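Local structure of alcohol dehydrogenase (Aeropyrum pernix, 1H2B) at residues H104-D109 with E119-E124; S147-P152 with G310-L315. The protein probably catalyses the NAD-dependent oxidation of alcohols to aldehydes or ketones at a zinc-containing active site. All coordinates share one frame; numbering follows the deposited sequence.

Contact 1: H104-D109 with E119-E124. With ZN (zinc ion), chain K.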
loop_
_atom_site.group_PDB
_atom_site.type_symbol
_atom_site.label_atom_id
_atom_site.label_comp_id
_atom_site.label_asym_id
_atom_site.label_seq_id
_atom_site.Cartn_x
_atom_site.Cartn_y
_atom_site.Cartn_z
ATOM N N HIS B 104 26.037 4.502 -7.140
ATOM C CA HIS B 104 25.201 3.356 -6.806
ATOM C C HIS B 104 25.984 2.072 -7.092
ATOM O O HIS B 104 26.698 1.997 -8.088
ATOM C CB HIS B 104 23.949 3.363 -7.670
ATOM C CG HIS B 104 22.936 2.358 -7.234
ATOM N ND1 HIS B 104 23.044 1.021 -7.546
ATOM C CD2 HIS B 104 21.865 2.479 -6.421
ATOM C CE1 HIS B 104 22.063 0.349 -6.952
ATOM N NE2 HIS B 104 21.328 1.221 -6.267
ATOM N N PRO B 105 25.964 1.099 -6.185
ATOM C CA PRO B 105 26.885 -0.029 -6.377
ATOM C C PRO B 105 26.553 -0.967 -7.516
ATOM O O PRO B 105 27.413 -1.775 -7.844
ATOM C CB PRO B 105 26.873 -0.751 -5.012
ATOM C CG PRO B 105 25.714 -0.190 -4.252
ATOM C CD PRO B 105 25.229 1.033 -4.904
ATOM N N ALA B 106 25.352 -0.923 -8.087
ATOM C CA ALA B 106 24.963 -1.805 -9.195
ATOM C C ALA B 106 25.220 -1.118 -10.528
ATOM O O ALA B 106 24.991 0.084 -10.669
ATOM C CB ALA B 106 23.470 -2.109 -9.107
ATOM N N VAL B 107 25.748 -1.862 -11.481
ATOM C CA VAL B 107 25.888 -1.396 -12.839
ATOM C C VAL B 107 24.835 -2.159 -13.647
ATOM O O VAL B 107 24.905 -3.387 -13.773
ATOM C CB VAL B 107 27.335 -1.684 -13.354
ATOM C CG1 VAL B 107 27.377 -1.483 -14.894
ATOM C CG2 VAL B 107 28.324 -0.775 -12.670
ATOM N N THR B 108 23.838 -1.444 -14.170
ATOM C CA THR B 108 22.666 -2.072 -14.801
ATOM C C THR B 108 22.419 -1.559 -16.227
ATOM O O THR B 108 22.850 -0.476 -16.558
ATOM C CB THR B 108 21.383 -1.809 -13.955
ATOM O OG1 THR B 108 21.183 -0.401 -13.851
ATOM C CG2 THR B 108 21.578 -2.252 -12.500
ATOM N N ASP B 109 21.686 -2.342 -17.031
ATOM C CA ASP B 109 21.376 -2.003 -18.446
ATOM C C ASP B 109 20.267 -0.951 -18.676
ATOM O O ASP B 109 20.296 -0.198 -19.669
ATOM C CB ASP B 109 21.097 -3.275 -19.288
ATOM C CG ASP B 109 19.938 -4.143 -18.737
ATOM O OD1 ASP B 109 18.948 -3.596 -18.192
ATOM O OD2 ASP B 109 19.919 -5.399 -18.833
ATOM N N GLU B 119 13.844 -1.095 -10.206
ATOM C CA GLU B 119 14.495 -1.908 -9.142
ATOM C C GLU B 119 15.889 -2.351 -9.573
ATOM O O GLU B 119 16.062 -3.461 -10.102
ATOM C CB GLU B 119 13.628 -3.111 -8.738
ATOM C CG GLU B 119 12.338 -2.697 -8.022
ATOM C CD GLU B 119 12.537 -2.214 -6.591
ATOM O OE1 GLU B 119 13.616 -1.720 -6.243
ATOM O OE2 GLU B 119 11.568 -2.302 -5.813
ATOM N N ASP B 120 16.876 -1.468 -9.378
ATOM C CA ASP B 120 18.227 -1.698 -9.882
ATOM C C ASP B 120 18.795 -3.017 -9.419
ATOM O O ASP B 120 19.495 -3.668 -10.185
ATOM C CB ASP B 120 19.186 -0.610 -9.423
ATOM C CG ASP B 120 18.775 0.773 -9.878
ATOM O OD1 ASP B 120 17.704 1.300 -9.421
ATOM O OD2 ASP B 120 19.514 1.411 -10.684
ATOM N N MET B 121 18.494 -3.421 -8.173
ATOM C CA MET B 121 19.079 -4.658 -7.657
ATOM C C MET B 121 18.516 -5.909 -8.275
ATOM O O MET B 121 19.030 -7.011 -8.036
ATOM C CB MET B 121 19.024 -4.728 -6.118
ATOM C CG MET B 121 19.735 -3.566 -5.372
ATOM S SD MET B 121 21.451 -3.382 -5.902
ATOM C CE MET B 121 22.072 -4.965 -5.558
ATOM N N HIS B 122 17.488 -5.758 -9.118
ATOM C CA HIS B 122 16.852 -6.937 -9.696
ATOM C C HIS B 122 16.991 -6.956 -11.206
ATOM O O HIS B 122 16.317 -7.729 -11.914
ATOM C CB HIS B 122 15.421 -7.042 -9.196
ATOM C CG HIS B 122 15.385 -7.284 -7.724
ATOM N ND1 HIS B 122 15.802 -8.464 -7.152
ATOM C CD2 HIS B 122 15.073 -6.457 -6.700
ATOM C CE1 HIS B 122 15.738 -8.361 -5.830
ATOM N NE2 HIS B 122 15.293 -7.151 -5.536
ATOM N N CYS B 123 17.901 -6.119 -11.686
ATOM C CA CYS B 123 18.202 -6.078 -13.098
ATOM C C CYS B 123 18.857 -7.373 -13.572
ATOM O O CYS B 123 19.717 -7.933 -12.911
ATOM C CB CYS B 123 19.047 -4.845 -13.400
ATOM S SG CYS B 123 18.053 -3.351 -13.213
ATOM N N GLU B 124 18.382 -7.874 -14.709
ATOM C CA GLU B 124 18.846 -9.147 -15.264
ATOM C C GLU B 124 20.345 -9.228 -15.518
ATOM O O GLU B 124 20.962 -10.272 -15.304
ATOM C CB GLU B 124 18.105 -9.438 -16.579
ATOM C CG GLU B 124 16.654 -9.854 -16.383
ATOM C CD GLU B 124 16.387 -11.253 -16.913
ATOM O OE1 GLU B 124 16.966 -11.610 -17.973
ATOM O OE2 GLU B 124 15.609 -12.004 -16.268
HETATM ZN ZN ZN K . 18.134 -4.269 -16.086
HETATM O O HOH W 1 22.219 1.185 -11.134
#
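Thr108 sets its methyl CG2 3.7 Å from CB of Cys123, a residue seen in a disulfide with Cys115, although Cys115 is itself a zinc ligand; Cys123 is modelled in two conformers, so its sulfur has no single position. No direct hydrogen bond joins the segments; instead one water donates both to Ala106 O and, at 2.8 Å, to Asp120 OD2. That carboxylate oxygen is also gripped by Arg116 of the third subunit, so a buried charge finds its mate. Thr108 holds CG2 beside its backbone N (chi1 59° for OG1), which brings the methyl to 3.4 Å from Asp120 O. The His104 ring swings across with CG anti to the backbone N (chi1 -170°), and its CE1 meets Met121 SD edge-on at 3.9 Å. The small Ala106 lets the same sulfur approach CB to 4.0 Å. Histidine suits its place because ND1 accepts Ala106 N at 3.1 Å while NE2 binds Gly310 O; a leucine here would probably leave Ala106 N and Gly310 O without these partners. The methionine, bent at chi2 and chi3, also reaches toward bound octanoic acid. Farther along, Asp109 OD1 coordinates zinc at 2.4 Å, joined by Cys112 and Cys115. Such a metal-pinned loop is the structural zinc lobe of medium-chain alcohol dehydrogenases, here with an aspartate in place of one of the usual four cysteines and Cys123 in the disulfide.

Contact 2: S147-P152 with G310-L315; sequences SVIKLP and GNYVEL
Ile149 CD1 lies over one face of the Tyr312 ring, 4.1 Å above its plane and displaced toward the rim, while Val148 O sits at the edge in the ring plane, with the backbone carbon of Ser147 near CE1. Arg116 of the third subunit adds a cation-pi contact to this ring. Tyr312 carries CG anti to its backbone nitrogen (chi1 -175°), which sends the phenol out from the helix toward the strand. Its hydroxyl donates to Val148 O at 2.7 Å; the C=O...donor angle is 141°, with the donor tilted 29° from the carbonyl plane. Tyrosine fits because a long, flat side chain can reach from the helix to the strand and end in a donor for the buried carbonyl, its carbon rim resting on the isoleucine: Ile149 CG1 is 3.5 Å from Tyr312 CZ. One turn of helix later Leu315 meets the same terminal methyl, Ile149 CD1, with its CD2 at 3.6 Å, so the branched isoleucine fills the angle between two helical residues. The helix start is fixed separately. Glu314 N donates to Asn311 OD1 at 2.9 Å, nearly straight along the carbonyl, and Asn311 N returns a bond to Glu314 OE1 at 2.8 Å; that oxygen also pairs with Arg175. The two reciprocal bonds make a classic capping box, opening the helix that leaves the Rossmann-type nucleotide-binding domain and packs on strand 148-150 of the GroES-like catalytic domain.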
loop_
_atom_site.group_PDB
_atom_site.type_symbol
_atom_site.label_atom_id
_atom_site.label_comp_id
_atom_site.label_asym_id
_atom_site.label_seq_id
_atom_site.Cartn_x
_atom_site.Cartn_y
_atom_site.Cartn_z
ATOM N N SER B 147 24.823 4.657 -12.849
ATOM C CA SER B 147 25.102 4.449 -11.422
ATOM C C SER B 147 25.506 5.744 -10.752
ATOM O O SER B 147 25.720 5.796 -9.553
ATOM C CB SER B 147 26.269 3.431 -11.260
ATOM O OG SER B 147 26.000 2.241 -11.966
ATOM N N VAL B 148 25.695 6.806 -11.552
ATOM C CA VAL B 148 26.232 8.039 -11.009
ATOM C C VAL B 148 25.168 9.002 -10.481
ATOM O O VAL B 148 24.162 9.262 -11.159
ATOM C CB VAL B 148 27.040 8.785 -12.112
ATOM C CG1 VAL B 148 27.538 10.160 -11.636
ATOM C CG2 VAL B 148 28.230 7.956 -12.494
ATOM N N ILE B 149 25.429 9.548 -9.302
ATOM C CA ILE B 149 24.665 10.694 -8.793
ATOM C C ILE B 149 25.646 11.825 -8.572
ATOM O O ILE B 149 26.614 11.692 -7.822
ATOM C CB ILE B 149 23.923 10.340 -7.504
ATOM C CG1 ILE B 149 22.780 9.409 -7.859
ATOM C CG2 ILE B 149 23.390 11.653 -6.846
ATOM C CD1 ILE B 149 22.066 8.932 -6.625
ATOM N N LYS B 150 25.386 12.948 -9.245
ATOM C CA LYS B 150 26.211 14.133 -9.093
ATOM C C LYS B 150 25.944 14.847 -7.778
ATOM O O LYS B 150 24.788 15.026 -7.364
ATOM C CB LYS B 150 25.910 15.095 -10.252
ATOM C CG LYS B 150 26.517 14.675 -11.501
ATOM C CD LYS B 150 26.163 15.639 -12.641
ATOM C CE LYS B 150 26.898 16.939 -12.519
ATOM N NZ LYS B 150 26.424 17.838 -13.640
ATOM N N LEU B 151 27.030 15.234 -7.103
ATOM C CA LEU B 151 26.963 15.974 -5.874
ATOM C C LEU B 151 27.221 17.437 -6.181
ATOM O O LEU B 151 27.656 17.793 -7.300
ATOM C CB LEU B 151 28.005 15.418 -4.910
ATOM C CG LEU B 151 27.635 13.979 -4.535
ATOM C CD1 LEU B 151 28.748 13.342 -3.831
ATOM C CD2 LEU B 151 26.403 14.014 -3.641
ATOM N N PRO B 152 26.909 18.310 -5.233
ATOM C CA PRO B 152 27.130 19.746 -5.488
ATOM C C PRO B 152 28.589 19.993 -5.838
ATOM O O PRO B 152 29.495 19.453 -5.200
ATOM C CB PRO B 152 26.759 20.386 -4.152
ATOM C CG PRO B 152 25.713 19.436 -3.592
ATOM C CD PRO B 152 26.317 18.073 -3.909
ATOM N N GLY B 310 19.654 -1.008 -2.372
ATOM C CA GLY B 310 18.447 -0.242 -2.680
ATOM C C GLY B 310 18.521 0.211 -4.107
ATOM O O GLY B 310 19.428 -0.151 -4.866
ATOM N N ASN B 311 17.506 0.967 -4.509
ATOM C CA ASN B 311 17.454 1.356 -5.912
ATOM C C ASN B 311 17.998 2.788 -6.103
ATOM O O ASN B 311 18.405 3.445 -5.143
ATOM C CB ASN B 311 16.056 1.114 -6.484
ATOM C CG ASN B 311 14.992 1.980 -5.857
ATOM O OD1 ASN B 311 15.241 3.124 -5.491
ATOM N ND2 ASN B 311 13.774 1.426 -5.713
ATOM N N TYR B 312 18.039 3.227 -7.362
ATOM C CA TYR B 312 18.674 4.513 -7.650
ATOM C C TYR B 312 17.919 5.667 -7.040
ATOM O O TYR B 312 18.519 6.598 -6.509
ATOM C CB TYR B 312 18.756 4.676 -9.146
ATOM C CG TYR B 312 19.487 5.913 -9.606
ATOM C CD1 TYR B 312 20.880 5.913 -9.774
ATOM C CD2 TYR B 312 18.779 7.054 -9.885
ATOM C CE1 TYR B 312 21.565 7.022 -10.241
ATOM C CE2 TYR B 312 19.450 8.222 -10.352
ATOM C CZ TYR B 312 20.830 8.192 -10.524
ATOM O OH TYR B 312 21.495 9.325 -10.985
ATOM N N VAL B 313 16.602 5.582 -7.111
ATOM C CA VAL B 313 15.790 6.654 -6.519
ATOM C C VAL B 313 16.020 6.743 -5.003
ATOM O O VAL B 313 16.142 7.836 -4.436
ATOM C CB VAL B 313 14.305 6.510 -6.898
ATOM C CG1 VAL B 313 13.407 7.390 -6.031
ATOM C CG2 VAL B 313 14.140 6.839 -8.405
ATOM N N GLU B 314 16.103 5.593 -4.356
ATOM C CA GLU B 314 16.379 5.553 -2.910
ATOM C C GLU B 314 17.751 6.172 -2.585
ATOM O O GLU B 314 17.875 6.903 -1.607
ATOM C CB GLU B 314 16.313 4.104 -2.410
ATOM C CG GLU B 314 14.851 3.666 -2.348
ATOM C CD GLU B 314 14.640 2.162 -2.175
ATOM O OE1 GLU B 314 15.546 1.358 -2.494
ATOM O OE2 GLU B 314 13.523 1.808 -1.725
ATOM N N LEU B 315 18.779 5.921 -3.414
ATOM C CA LEU B 315 20.081 6.557 -3.156
ATOM C C LEU B 315 19.928 8.081 -3.308
ATOM O O LEU B 315 20.471 8.835 -2.489
ATOM C CB LEU B 315 21.169 6.046 -4.124
ATOM C CG LEU B 315 22.557 6.628 -3.842
ATOM C CD1 LEU B 315 23.093 6.433 -2.421
ATOM C CD2 LEU B 315 23.455 6.030 -4.944
#

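In the fold
From the N terminus, the chain leaves strand 100-103, enters 104-109, passes through helix 113-116 and returns at 119-124, where contact 1 closes a short loop. Strand 140-143 follows, and contact 2 opens at 147-152, on strand 148-150, to close far later at 310-315 after the whole parallel sheet of the nucleotide-binding domain. The two loops are thus in series, neither crossing nor nesting, yet they touch in space: Ala106 O meets Ser147 OG, and Asp120 OD1 takes Tyr312 N. Together they tie the structural zinc lobe, the GroES-like strands and helix 312-323 into one block, on which Arg116 of the third subunit bears at both contacts.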